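Long-range contacts in 6-phosphogluconolactonase (Thermotoga maritima, PDB 1VL1), which hydrolyses 6-phosphogluconolactone to 6-phosphogluconate, the second step of the oxidative stage of the pentose phosphate pathway: residues Lys39-Lys44 with Lys68-Arg73; Lys46-Leu51 with Ser133-Phe138; His75-Asp80 with Asn110-Asp115; Ser190-Phe195 with Gly222-Val227. All coordinates share one frame; numbering follows the deposited sequence.

Overall arrangement
From the N terminus, helix 25-43 leads first into interaction 1, which closes a loop between that helix and the turn before strand 74-82. Interaction 2 begins a few residues later, on strand 47-51, and ends after helix 120-134. Its segments alternate along the chain with those of interaction 1, so the two cross, and they touch where Arg73 O meets Ile47 N. Interaction 3 pairs strands 74-82 and 111-112, closes the loop through helix 92-101 and is nested inside interaction 2. Interaction 4 follows in series; it joins strands 192-198 and 225-231 and closes the loop through helix 200-210. Interactions 2, 3 and 4 all reach the same sheet; interaction 1 lies at the surface.

Interaction 1 (Lys39-Lys44 with Lys68-Arg73); sequences KLLEEK and KFPWNR
Arg73 NH2 is held by two backbone carbonyl oxygens, those of Leu41 and Lys44. Arg73 NH2 donates to Leu41 O at 2.8 Å, in the carbonyl plane and on a lone pair. Arg73 NH2 also donates to Lys44 O at 2.9 Å, but this bond is more bent, with an N-H...O angle of 136°. Both oxygens lie close to the guanidinium plane. A water accepts from Arg73 NH1 and gives a weak bond back to Leu41 O. Arg73 NE is hydrogen-bonded to Asp45 O. The chain of Arg73 is extended at chi2 and bends at chi3 (57°), which turns the guanidinium toward these carbonyls. Leu41 packs against the same group. Leu41 CD2 sits over one guanidinium face, offset toward the rim, 3.6 Å from Arg73 NH2. The other methyl, Leu41 CD1, touches Pro70 CD at 4.0 Å. Pro70 is the centre of an inverse gamma turn. Lys44 points its amine elsewhere, to a salt bridge with Asp139. The arginine thus joins segment 39-44 to the turn before strand 74-82. The partial negative charge of these carbonyls probably favours its cationic group there.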
loop_
_atom_site.group_PDB
_atom_site.type_symbol
_atom_site.label_atom_id
_atom_site.label_comp_id
_atom_site.label_asym_id
_atom_site.label_seq_id
_atom_site.Cartn_x
_atom_site.Cartn_y
_atom_site.Cartn_z
ATOM N N LYS A 39 12.059 14.616 -1.225
ATOM C CA LYS A 39 11.556 15.776 -0.480
ATOM C C LYS A 39 11.322 15.441 1.010
ATOM O O LYS A 39 11.718 16.193 1.895
ATOM C CB LYS A 39 10.252 16.324 -1.123
ATOM C CG LYS A 39 10.437 17.007 -2.489
ATOM C CD LYS A 39 9.088 17.465 -3.187
ATOM C CE LYS A 39 8.199 16.289 -3.608
ATOM N NZ LYS A 39 7.055 16.536 -4.567
ATOM N N LEU A 40 10.721 14.291 1.266
ATOM C CA LEU A 40 10.392 13.888 2.631
ATOM C C LEU A 40 11.686 13.791 3.427
ATOM O O LEU A 40 11.790 14.327 4.520
ATOM C CB LEU A 40 9.567 12.592 2.640
ATOM C CG LEU A 40 8.085 12.759 2.211
ATOM C CD1 LEU A 40 7.464 11.450 1.873
ATOM C CD2 LEU A 40 7.310 13.421 3.317
ATOM N N LEU A 41 12.701 13.184 2.819
ATOM C CA LEU A 41 14.005 13.024 3.474
ATOM C C LEU A 41 14.798 14.305 3.681
ATOM O O LEU A 41 15.711 14.329 4.502
ATOM C CB LEU A 41 14.830 11.960 2.729
ATOM C CG LEU A 41 14.279 10.528 2.759
ATOM C CD1 LEU A 41 14.889 9.736 1.630
ATOM C CD2 LEU A 41 14.555 9.848 4.109
ATOM N N GLU A 42 14.478 15.394 2.974
ATOM C CA GLU A 42 15.097 16.684 3.270
ATOM C C GLU A 42 14.566 17.233 4.588
ATOM O O GLU A 42 15.252 17.990 5.268
ATOM C CB GLU A 42 14.825 17.700 2.159
ATOM C CG GLU A 42 15.420 17.296 0.825
ATOM C CD GLU A 42 15.155 18.319 -0.260
ATOM O OE1 GLU A 42 13.964 18.533 -0.595
ATOM O OE2 GLU A 42 16.134 18.903 -0.775
ATOM N N GLU A 43 13.340 16.850 4.922
ATOM C CA GLU A 43 12.606 17.379 6.063
ATOM C C GLU A 43 12.747 16.537 7.332
ATOM O O GLU A 43 12.689 17.075 8.443
ATOM C CB GLU A 43 11.113 17.390 5.715
ATOM C CG GLU A 43 10.709 18.306 4.582
ATOM C CD GLU A 43 9.271 18.065 4.154
ATOM O OE1 GLU A 43 8.622 17.127 4.674
ATOM O OE2 GLU A 43 8.777 18.817 3.291
ATOM N N LYS A 44 12.884 15.217 7.158
ATOM C CA LYS A 44 12.772 14.249 8.244
ATOM C C LYS A 44 13.862 13.210 8.183
ATOM O O LYS A 44 14.193 12.716 7.119
ATOM C CB LYS A 44 11.506 13.434 8.079
ATOM C CG LYS A 44 10.210 14.160 8.180
ATOM C CD LYS A 44 9.062 13.160 7.974
ATOM C CE LYS A 44 8.859 12.288 9.265
ATOM N NZ LYS A 44 8.398 10.899 9.095
ATOM N N LYS A 68 19.248 5.244 -5.742
ATOM C CA LYS A 68 20.193 5.462 -4.650
ATOM C C LYS A 68 19.472 6.319 -3.594
ATOM O O LYS A 68 19.521 7.546 -3.605
ATOM C CB LYS A 68 21.468 6.127 -5.137
ATOM C CG LYS A 68 22.356 5.234 -6.036
ATOM C CD LYS A 68 22.681 3.825 -5.459
ATOM C CE LYS A 68 23.629 3.081 -6.400
ATOM N NZ LYS A 68 24.052 1.694 -5.914
ATOM N N PHE A 69 18.768 5.627 -2.715
ATOM C CA PHE A 69 18.192 6.196 -1.488
ATOM C C PHE A 69 19.042 5.795 -0.301
ATOM O O PHE A 69 19.803 4.781 -0.366
ATOM C CB PHE A 69 16.795 5.663 -1.261
ATOM C CG PHE A 69 15.765 6.164 -2.237
ATOM C CD1 PHE A 69 15.373 7.475 -2.225
ATOM C CD2 PHE A 69 15.128 5.279 -3.108
ATOM C CE1 PHE A 69 14.398 7.925 -3.121
ATOM C CE2 PHE A 69 14.144 5.717 -3.983
ATOM C CZ PHE A 69 13.798 7.051 -4.001
ATOM N N PRO A 70 18.972 6.567 0.789
ATOM C CA PRO A 70 19.553 6.129 2.026
ATOM C C PRO A 70 18.555 5.181 2.691
ATOM O O PRO A 70 17.732 5.597 3.498
ATOM C CB PRO A 70 19.737 7.428 2.798
ATOM C CG PRO A 70 18.624 8.269 2.370
ATOM C CD PRO A 70 18.321 7.893 0.925
ATOM N N TRP A 71 18.617 3.898 2.334
ATOM C CA TRP A 71 17.567 2.963 2.716
ATOM C C TRP A 71 17.412 2.785 4.196
ATOM O O TRP A 71 16.338 2.356 4.626
ATOM C CB TRP A 71 17.862 1.606 2.112
ATOM C CG TRP A 71 17.814 1.626 0.603
ATOM C CD1 TRP A 71 18.846 1.435 -0.230
ATOM C CD2 TRP A 71 16.656 1.804 -0.217
ATOM N NE1 TRP A 71 18.428 1.509 -1.534
ATOM C CE2 TRP A 71 17.084 1.734 -1.563
ATOM C CE3 TRP A 71 15.308 1.996 0.042
ATOM C CZ2 TRP A 71 16.199 1.849 -2.644
ATOM C CZ3 TRP A 71 14.423 2.112 -1.017
ATOM C CH2 TRP A 71 14.876 2.027 -2.354
ATOM N N ASN A 72 18.486 2.946 4.951
ATOM C CA ASN A 72 18.388 2.920 6.410
ATOM C C ASN A 72 17.453 3.955 7.011
ATOM O O ASN A 72 17.066 3.829 8.163
ATOM C CB ASN A 72 19.732 3.043 7.072
ATOM C CG ASN A 72 20.458 4.348 6.762
ATOM O OD1 ASN A 72 20.637 4.697 5.605
ATOM N ND2 ASN A 72 20.900 5.056 7.803
ATOM N N ARG A 73 17.102 4.984 6.257
ATOM C CA ARG A 73 16.189 6.048 6.756
ATOM C C ARG A 73 14.770 5.791 6.285
ATOM O O ARG A 73 13.868 6.573 6.575
ATOM C CB ARG A 73 16.688 7.382 6.219
ATOM C CG ARG A 73 18.019 7.777 6.824
ATOM C CD ARG A 73 18.609 9.052 6.261
ATOM N NE ARG A 73 17.664 10.161 6.433
ATOM C CZ ARG A 73 17.602 11.221 5.643
ATOM N NH1 ARG A 73 18.473 11.400 4.660
ATOM N NH2 ARG A 73 16.708 12.168 5.883
HETATM O O HOH W 1 18.384 13.650 2.767
#

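Interaction 2 (Lys46-Leu51 with Ser133-Phe138); sequences KIFVVL and SATDQF
Phe48 and Thr135 meet with the threonine over one face of the ring. Thr135 CB stands 3.7 Å from the Phe48 ring centroid, only 8° off the normal, in a CH-pi contact. The two side chains slide past each other in opposite directions. Thr135 OG1 is turned anti to its own backbone nitrogen (chi1 -177°). This places it near Gln137, and Thr135 OG1 donates to Gln137 O at 2.6 Å from above the carbonyl plane. That bond helps hold the rotation of the threonine on the ring. Farther along the strand the roles are reversed: Val50 lies over the ring of Phe138. Val50 CG2, the branch anti to the carbonyl carbon, sits over the centre of the Phe138 ring, 3.3 Å from its centroid. The edge of the Phe138 ring is turned to Phe48 CB. A water accepts from Lys46 NZ and donates to Ala134 O. Phe77 of the neighbouring strand touches both Phe48 and Phe138. The contact joins strand 47-51 to the chain that leads from helix 120-134 into strand 140-143. The link from a helix to the next parallel strand, laid over its neighbour, is consistent with the Rossmann-like alpha/beta fold of the family.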
loop_
_atom_site.group_PDB
_atom_site.type_symbol
_atom_site.label_atom_id
_atom_site.label_comp_id
_atom_site.label_asym_id
_atom_site.label_seq_id
_atom_site.Cartn_x
_atom_site.Cartn_y
_atom_site.Cartn_z
ATOM N N LYS A 46 13.696 10.077 9.345
ATOM C CA LYS A 46 13.136 8.776 8.961
ATOM C C LYS A 46 11.807 8.994 8.266
ATOM O O LYS A 46 11.038 9.875 8.658
ATOM C CB LYS A 46 12.899 7.900 10.182
ATOM C CG LYS A 46 14.097 7.828 11.098
ATOM C CD LYS A 46 13.902 6.774 12.201
ATOM C CE LYS A 46 12.911 7.242 13.274
ATOM N NZ LYS A 46 12.815 6.360 14.488
ATOM N N ILE A 47 11.537 8.201 7.257
ATOM C CA ILE A 47 10.225 8.264 6.632
ATOM C C ILE A 47 9.555 6.897 6.690
ATOM O O ILE A 47 10.249 5.850 6.754
ATOM C CB ILE A 47 10.278 8.859 5.197
ATOM C CG1 ILE A 47 11.057 7.946 4.232
ATOM C CG2 ILE A 47 10.922 10.243 5.213
ATOM C CD1 ILE A 47 10.752 8.218 2.749
ATOM N N PHE A 48 8.211 6.903 6.641
ATOM C CA PHE A 48 7.429 5.708 6.826
ATOM C C PHE A 48 6.497 5.548 5.649
ATOM O O PHE A 48 5.686 6.464 5.355
ATOM C CB PHE A 48 6.655 5.746 8.138
ATOM C CG PHE A 48 7.554 5.929 9.292
ATOM C CD1 PHE A 48 7.950 7.220 9.650
ATOM C CD2 PHE A 48 8.134 4.853 9.932
ATOM C CE1 PHE A 48 8.855 7.437 10.658
ATOM C CE2 PHE A 48 9.072 5.067 10.985
ATOM C CZ PHE A 48 9.413 6.351 11.335
ATOM N N VAL A 49 6.675 4.432 4.960
ATOM C CA VAL A 49 6.004 4.142 3.680
ATOM C C VAL A 49 5.191 2.838 3.721
ATOM O O VAL A 49 5.712 1.784 4.009
ATOM C CB VAL A 49 7.015 4.109 2.510
ATOM C CG1 VAL A 49 6.299 3.968 1.189
ATOM C CG2 VAL A 49 7.944 5.343 2.546
ATOM N N VAL A 50 3.887 2.931 3.392
ATOM C CA VAL A 50 2.963 1.798 3.286
ATOM C C VAL A 50 2.949 1.326 1.824
ATOM O O VAL A 50 2.903 2.172 0.907
ATOM C CB VAL A 50 1.537 2.168 3.664
ATOM C CG1 VAL A 50 0.564 1.024 3.315
ATOM C CG2 VAL A 50 1.453 2.490 5.122
ATOM N N LEU A 51 3.080 0.012 1.623
ATOM C CA LEU A 51 3.095 -0.593 0.278
ATOM C C LEU A 51 1.997 -1.642 0.112
ATOM O O LEU A 51 1.911 -2.574 0.911
ATOM C CB LEU A 51 4.409 -1.305 0.050
ATOM C CG LEU A 51 5.679 -0.518 0.207
ATOM C CD1 LEU A 51 6.926 -1.431 0.016
ATOM C CD2 LEU A 51 5.713 0.700 -0.702
ATOM N N SER A 133 4.514 1.307 17.413
ATOM C CA SER A 133 5.835 1.509 17.915
ATOM C C SER A 133 6.721 2.318 16.934
ATOM O O SER A 133 7.577 3.136 17.359
ATOM C CB SER A 133 6.464 0.143 18.152
ATOM O OG SER A 133 7.699 0.322 18.781
ATOM N N ALA A 134 6.501 2.104 15.659
ATOM C CA ALA A 134 7.330 2.768 14.625
ATOM C C ALA A 134 6.964 4.234 14.416
ATOM O O ALA A 134 7.844 5.101 14.347
ATOM C CB ALA A 134 7.234 2.022 13.331
ATOM N N THR A 135 5.679 4.514 14.330
ATOM C CA THR A 135 5.233 5.861 13.988
ATOM C C THR A 135 3.759 6.077 14.328
ATOM O O THR A 135 3.004 5.114 14.382
ATOM C CB THR A 135 5.432 6.052 12.428
ATOM O OG1 THR A 135 5.077 7.389 12.065
ATOM C CG2 THR A 135 4.506 5.151 11.606
ATOM N N ASP A 136 3.335 7.334 14.497
ATOM C CA ASP A 136 1.886 7.644 14.588
ATOM C C ASP A 136 1.285 8.139 13.268
ATOM O O ASP A 136 0.066 8.445 13.167
ATOM C CB ASP A 136 1.590 8.658 15.694
ATOM C CG ASP A 136 2.393 9.935 15.572
ATOM O OD1 ASP A 136 3.165 10.160 14.612
ATOM O OD2 ASP A 136 2.292 10.792 16.506
ATOM N N GLN A 137 2.133 8.190 12.233
ATOM C CA GLN A 137 1.779 8.807 10.965
ATOM C C GLN A 137 2.616 8.218 9.841
ATOM O O GLN A 137 3.824 8.274 9.910
ATOM C CB GLN A 137 2.049 10.324 11.046
ATOM C CG GLN A 137 1.595 11.127 9.862
ATOM C CD GLN A 137 1.690 12.624 10.103
ATOM O OE1 GLN A 137 0.674 13.279 10.392
ATOM N NE2 GLN A 137 2.903 13.174 9.988
ATOM N N PHE A 138 1.984 7.676 8.802
ATOM C CA PHE A 138 2.719 7.323 7.595
ATOM C C PHE A 138 2.938 8.581 6.763
ATOM O O PHE A 138 2.092 9.503 6.735
ATOM C CB PHE A 138 1.967 6.290 6.786
ATOM C CG PHE A 138 1.658 5.035 7.518
ATOM C CD1 PHE A 138 2.684 4.199 7.953
ATOM C CD2 PHE A 138 0.363 4.642 7.730
ATOM C CE1 PHE A 138 2.397 3.019 8.628
ATOM C CE2 PHE A 138 0.063 3.436 8.367
ATOM C CZ PHE A 138 1.079 2.637 8.838
HETATM O O HOH W 2 10.733 4.635 14.088
#

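Interaction 3 (His75-Asp80 with Asn110-Asp115); sequences HFFLSD and NVHYVD
His75 and Asn110 stack flat group on flat group. The amide of Asn110 lies over one face of the imidazole, offset toward its rim, with the planes 17° apart. Asn110 OD1 comes within 3.5 Å of His75 CE1. The amide nitrogen ND2 is held by the backbone oxygens of Ile74 and Asn72, which helps keep the amide flat against the ring. Phe77 and His112 lie side by side and point the same way. Their rings are nearly parallel, with planes at 9° and centroids 4.6 Å apart, but they are slid so far that they barely overlap. Phe77 CE2 touches His112 CD2 at 3.5 Å. The edge of the His112 ring faces His75 ND1 and Phe76 O. His112 ND1 is bonded to Glu130 OE1, which helps set how the ring is turned.

These pairs sit on a parallel strand pair, part of the beta-alpha-beta unit made by strand 74-82, helix 92-101 and strand 111-112. Phe76 N donates to Asn110 O at 2.8 Å, nearly straight. His112 N returns a bond to Phe76 O at 2.9 Å, and Leu78 N donates to His112 O at 3.2 Å. Phe76 and Val111 point to the face opposite Phe77 and His112, where both touch Phe101 of helix 92-101. Leu78 CD2 meets Tyr113 CB at 4.0 Å. The tyrosine ring turns away from the leucine, with chi1 at 63°, and meets the ring of Phe93.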
loop_
_atom_site.group_PDB
_atom_site.type_symbol
_atom_site.label_atom_id
_atom_site.label_comp_id
_atom_site.label_asym_id
_atom_site.label_seq_id
_atom_site.Cartn_x
_atom_site.Cartn_y
_atom_site.Cartn_z
ATOM N N HIS A 75 11.436 3.349 6.265
ATOM C CA HIS A 75 10.712 2.201 6.891
ATOM C C HIS A 75 9.506 1.812 6.086
ATOM O O HIS A 75 8.711 2.692 5.687
ATOM C CB HIS A 75 10.307 2.565 8.313
ATOM C CG HIS A 75 11.473 2.826 9.199
ATOM N ND1 HIS A 75 11.834 1.987 10.224
ATOM C CD2 HIS A 75 12.387 3.821 9.172
ATOM C CE1 HIS A 75 12.937 2.447 10.785
ATOM N NE2 HIS A 75 13.290 3.558 10.169
ATOM N N PHE A 76 9.342 0.507 5.838
ATOM C CA PHE A 76 8.286 0.045 4.949
ATOM C C PHE A 76 7.272 -0.844 5.716
ATOM O O PHE A 76 7.670 -1.607 6.563
ATOM C CB PHE A 76 8.879 -0.790 3.770
ATOM C CG PHE A 76 9.651 0.041 2.754
ATOM C CD1 PHE A 76 8.976 0.831 1.853
ATOM C CD2 PHE A 76 11.020 0.069 2.746
ATOM C CE1 PHE A 76 9.644 1.594 0.915
ATOM C CE2 PHE A 76 11.697 0.852 1.791
ATOM C CZ PHE A 76 11.001 1.589 0.910
ATOM N N PHE A 77 6.001 -0.722 5.347
ATOM C CA PHE A 77 4.923 -1.478 5.947
ATOM C C PHE A 77 4.033 -2.029 4.876
ATOM O O PHE A 77 3.680 -1.305 3.948
ATOM C CB PHE A 77 4.076 -0.556 6.845
ATOM C CG PHE A 77 4.874 0.167 7.883
ATOM C CD1 PHE A 77 5.585 1.317 7.557
ATOM C CD2 PHE A 77 4.900 -0.274 9.162
ATOM C CE1 PHE A 77 6.360 1.946 8.482
ATOM C CE2 PHE A 77 5.688 0.372 10.124
ATOM C CZ PHE A 77 6.385 1.485 9.785
ATOM N N LEU A 78 3.635 -3.294 4.929
ATOM C CA LEU A 78 2.589 -3.761 4.009
ATOM C C LEU A 78 1.221 -3.180 4.321
ATOM O O LEU A 78 0.860 -3.084 5.495
ATOM C CB LEU A 78 2.478 -5.265 4.107
ATOM C CG LEU A 78 3.413 -5.994 3.163
ATOM C CD1 LEU A 78 4.845 -5.542 3.129
ATOM C CD2 LEU A 78 3.299 -7.430 3.490
ATOM N N SER A 79 0.406 -2.902 3.307
ATOM C CA SER A 79 -0.942 -2.399 3.522
ATOM C C SER A 79 -1.857 -3.562 3.968
ATOM O O SER A 79 -2.877 -3.327 4.588
ATOM C CB SER A 79 -1.532 -1.813 2.240
ATOM O OG SER A 79 -1.474 -2.735 1.171
ATOM N N ASP A 80 -1.522 -4.768 3.570
ATOM C CA ASP A 80 -2.324 -5.922 3.841
ATOM C C ASP A 80 -1.551 -7.190 3.488
ATOM O O ASP A 80 -0.564 -7.185 2.765
ATOM C CB ASP A 80 -3.643 -5.890 3.064
ATOM C CG ASP A 80 -3.434 -5.999 1.584
ATOM O OD1 ASP A 80 -2.946 -5.039 0.937
ATOM O OD2 ASP A 80 -3.691 -7.059 1.021
ATOM N N ASN A 110 13.850 -2.283 9.360
ATOM C CA ASN A 110 13.023 -1.276 8.682
ATOM C C ASN A 110 11.879 -1.860 7.916
ATOM O O ASN A 110 11.100 -1.108 7.338
ATOM C CB ASN A 110 13.859 -0.463 7.701
ATOM C CG ASN A 110 14.812 0.461 8.367
ATOM O OD1 ASN A 110 15.327 0.249 9.514
ATOM N ND2 ASN A 110 15.111 1.518 7.647
ATOM N N VAL A 111 11.747 -3.195 7.875
ATOM C CA VAL A 111 10.732 -3.803 7.057
ATOM C C VAL A 111 9.729 -4.453 7.981
ATOM O O VAL A 111 10.073 -5.328 8.755
ATOM C CB VAL A 111 11.300 -4.867 6.067
ATOM C CG1 VAL A 111 10.190 -5.616 5.360
ATOM C CG2 VAL A 111 12.211 -4.203 5.109
ATOM N N HIS A 112 8.468 -4.101 7.775
ATOM C CA HIS A 112 7.417 -4.533 8.648
ATOM C C HIS A 112 6.319 -5.225 7.859
ATOM O O HIS A 112 5.797 -4.680 6.890
ATOM C CB HIS A 112 6.857 -3.302 9.413
ATOM C CG HIS A 112 7.901 -2.501 10.149
ATOM N ND1 HIS A 112 8.286 -2.772 11.443
ATOM C CD2 HIS A 112 8.648 -1.440 9.750
ATOM C CE1 HIS A 112 9.220 -1.910 11.805
ATOM N NE2 HIS A 112 9.495 -1.131 10.783
ATOM N N TYR A 113 5.958 -6.431 8.291
ATOM C CA TYR A 113 5.008 -7.248 7.585
ATOM C C TYR A 113 4.151 -8.057 8.547
ATOM O O TYR A 113 4.376 -8.037 9.761
ATOM C CB TYR A 113 5.724 -8.152 6.541
ATOM C CG TYR A 113 6.697 -9.157 7.132
ATOM C CD1 TYR A 113 6.294 -10.427 7.597
ATOM C CD2 TYR A 113 8.016 -8.803 7.276
ATOM C CE1 TYR A 113 7.191 -11.308 8.177
ATOM C CE2 TYR A 113 8.940 -9.692 7.822
ATOM C CZ TYR A 113 8.522 -10.953 8.286
ATOM O OH TYR A 113 9.460 -11.834 8.853
ATOM N N VAL A 114 3.164 -8.733 7.997
ATOM C CA VAL A 114 2.232 -9.515 8.797
ATOM C C VAL A 114 2.800 -10.936 8.987
ATOM O O VAL A 114 3.129 -11.636 8.015
ATOM C CB VAL A 114 0.877 -9.599 8.138
ATOM C CG1 VAL A 114 -0.006 -10.490 8.951
ATOM C CG2 VAL A 114 0.239 -8.215 7.960
ATOM N N ASP A 115 2.850 -11.366 10.234
ATOM C CA ASP A 115 3.427 -12.680 10.586
ATOM C C ASP A 115 2.316 -13.685 10.534
ATOM O O ASP A 115 1.647 -13.982 11.543
ATOM C CB ASP A 115 4.095 -12.664 11.976
ATOM C CG ASP A 115 4.691 -13.993 12.365
ATOM O OD1 ASP A 115 4.629 -14.942 11.548
ATOM O OD2 ASP A 115 5.262 -14.140 13.482
#

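Interaction 4 (Ser190-Phe195 with Gly222-Val227); sequences SLYVLF and GKEKTV
Ser190 O accepts from Lys223 N at 2.8 Å and starts the contact. Ser190 OG is hydrogen-bonded to Leu187 O. Leu191 O is gripped by two amides of the turn before strand 225-231. Glu224 N donates to Leu191 O at 2.8 Å, and Lys225 N gives a longer bond. The side chain of Leu191 lies against the extended chain of Lys223. Glu224 CB lies over one face of the Tyr192 ring as a CH-pi contact. Glu224 CB is 4.2 Å from the Tyr192 centroid, 27° off the normal. Glu224 bends at chi2 (-62°), which carries its carboxylate away from the ring. Lys225 CB also touches the tyrosine, beside Tyr192 CD1. Val193 then bonds in both directions: Val193 N donates to Lys225 O at 3.1 Å, and Val193 O accepts from Val227 N at 2.8 Å. Its CG2 packs on the backbone of Gly222, whose N is bonded to Thr226 OG1. Leu194 and Val227 lie side by side, pointing the same way, with Leu194 CD2 3.7 Å from Val227 CB. Phe195 N donates to Val227 O. The Phe195 ring presents an edge to Thr226 CG2 and stacks with Trp228. The parallel pair belongs to the beta-alpha-beta unit of strand 192-198, helix 200-210 and strand 225-231. Strand 140-143 borders strand 192-198, strand 16-21 borders strand 225-231, and helix 25-43 packs on Tyr192 and Leu194.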
loop_
_atom_site.group_PDB
_atom_site.type_symbol
_atom_site.label_atom_id
_atom_site.label_comp_id
_atom_site.label_asym_id
_atom_site.label_seq_id
_atom_site.Cartn_x
_atom_site.Cartn_y
_atom_site.Cartn_z
ATOM N N SER A 190 -1.847 8.666 6.566
ATOM C CA SER A 190 -0.810 8.964 5.586
ATOM C C SER A 190 -0.917 10.392 5.066
ATOM O O SER A 190 -1.994 10.842 4.684
ATOM C CB SER A 190 -0.926 8.014 4.421
ATOM O OG SER A 190 -0.906 6.639 4.742
ATOM N N LEU A 191 0.206 11.116 5.048
ATOM C CA LEU A 191 0.254 12.468 4.492
ATOM C C LEU A 191 -0.117 12.433 2.990
ATOM O O LEU A 191 -0.932 13.235 2.540
ATOM C CB LEU A 191 1.633 13.107 4.714
ATOM C CG LEU A 191 2.052 13.315 6.180
ATOM C CD1 LEU A 191 3.479 13.894 6.247
ATOM C CD2 LEU A 191 1.073 14.306 6.886
ATOM N N TYR A 192 0.455 11.474 2.263
ATOM C CA TYR A 192 0.237 11.341 0.819
ATOM C C TYR A 192 -0.211 9.933 0.509
ATOM O O TYR A 192 0.379 8.981 0.971
ATOM C CB TYR A 192 1.526 11.670 0.053
ATOM C CG TYR A 192 2.022 13.077 0.290
ATOM C CD1 TYR A 192 1.507 14.124 -0.414
ATOM C CD2 TYR A 192 2.981 13.349 1.289
ATOM C CE1 TYR A 192 1.920 15.438 -0.173
ATOM C CE2 TYR A 192 3.418 14.682 1.558
ATOM C CZ TYR A 192 2.861 15.716 0.802
ATOM O OH TYR A 192 3.243 17.036 0.980
ATOM N N VAL A 193 -1.312 9.803 -0.234
ATOM C CA VAL A 193 -1.772 8.545 -0.677
ATOM C C VAL A 193 -1.685 8.554 -2.214
ATOM O O VAL A 193 -2.180 9.488 -2.864
ATOM C CB VAL A 193 -3.229 8.290 -0.263
ATOM C CG1 VAL A 193 -3.759 7.099 -0.946
ATOM C CG2 VAL A 193 -3.333 8.089 1.235
ATOM N N LEU A 194 -0.983 7.557 -2.739
ATOM C CA LEU A 194 -0.830 7.363 -4.183
ATOM C C LEU A 194 -1.555 6.106 -4.581
ATOM O O LEU A 194 -1.292 5.032 -4.036
ATOM C CB LEU A 194 0.648 7.193 -4.548
ATOM C CG LEU A 194 1.617 8.243 -3.995
ATOM C CD1 LEU A 194 3.042 8.076 -4.634
ATOM C CD2 LEU A 194 1.129 9.611 -4.198
ATOM N N PHE A 195 -2.440 6.185 -5.570
ATOM C CA PHE A 195 -3.071 4.990 -6.136
ATOM C C PHE A 195 -2.448 4.726 -7.512
ATOM O O PHE A 195 -2.308 5.642 -8.300
ATOM C CB PHE A 195 -4.588 5.207 -6.354
ATOM C CG PHE A 195 -5.386 5.147 -5.076
ATOM C CD1 PHE A 195 -5.836 3.914 -4.587
ATOM C CD2 PHE A 195 -5.741 6.312 -4.411
ATOM C CE1 PHE A 195 -6.564 3.845 -3.425
ATOM C CE2 PHE A 195 -6.504 6.223 -3.251
ATOM C CZ PHE A 195 -6.890 5.042 -2.776
ATOM N N GLY A 222 -5.189 10.957 1.476
ATOM C CA GLY A 222 -4.040 11.504 2.168
ATOM C C GLY A 222 -4.413 12.752 2.970
ATOM O O GLY A 222 -5.322 13.491 2.622
ATOM N N LYS A 223 -3.744 12.974 4.092
ATOM C CA LYS A 223 -4.024 14.158 4.872
ATOM C C LYS A 223 -3.652 15.444 4.127
ATOM O O LYS A 223 -4.284 16.498 4.323
ATOM C CB LYS A 223 -3.212 14.172 6.147
ATOM C CG LYS A 223 -3.531 13.136 7.128
ATOM C CD LYS A 223 -2.516 13.318 8.261
ATOM C CE LYS A 223 -2.595 12.253 9.294
ATOM N NZ LYS A 223 -1.515 12.436 10.313
ATOM N N GLU A 224 -2.636 15.354 3.270
ATOM C CA GLU A 224 -2.165 16.473 2.471
ATOM C C GLU A 224 -2.680 16.359 1.042
ATOM O O GLU A 224 -3.166 17.329 0.458
ATOM C CB GLU A 224 -0.643 16.536 2.488
ATOM C CG GLU A 224 -0.067 17.002 3.813
ATOM C CD GLU A 224 -0.507 18.405 4.144
ATOM O OE1 GLU A 224 -0.377 19.293 3.260
ATOM O OE2 GLU A 224 -1.003 18.627 5.277
ATOM N N LYS A 225 -2.575 15.164 0.494
ATOM C CA LYS A 225 -2.920 14.928 -0.910
ATOM C C LYS A 225 -3.211 13.482 -1.241
ATOM O O LYS A 225 -2.611 12.596 -0.682
ATOM C CB LYS A 225 -1.765 15.387 -1.791
ATOM C CG LYS A 225 -2.192 15.819 -3.158
ATOM C CD LYS A 225 -1.023 16.411 -3.989
ATOM C CE LYS A 225 -0.510 17.654 -3.373
ATOM N NZ LYS A 225 0.166 18.565 -4.373
ATOM N N THR A 226 -4.141 13.269 -2.180
ATOM C CA THR A 226 -4.375 11.982 -2.792
ATOM C C THR A 226 -4.087 12.122 -4.284
ATOM O O THR A 226 -4.516 13.074 -4.932
ATOM C CB THR A 226 -5.814 11.546 -2.601
ATOM O OG1 THR A 226 -6.128 11.548 -1.199
ATOM C CG2 THR A 226 -6.029 10.185 -3.048
ATOM N N VAL A 227 -3.293 11.204 -4.792
ATOM C CA VAL A 227 -2.865 11.216 -6.184
ATOM C C VAL A 227 -3.137 9.895 -6.845
ATOM O O VAL A 227 -2.755 8.847 -6.323
ATOM C CB VAL A 227 -1.353 11.464 -6.266
ATOM C CG1 VAL A 227 -0.936 11.469 -7.750
ATOM C CG2 VAL A 227 -0.942 12.806 -5.571
#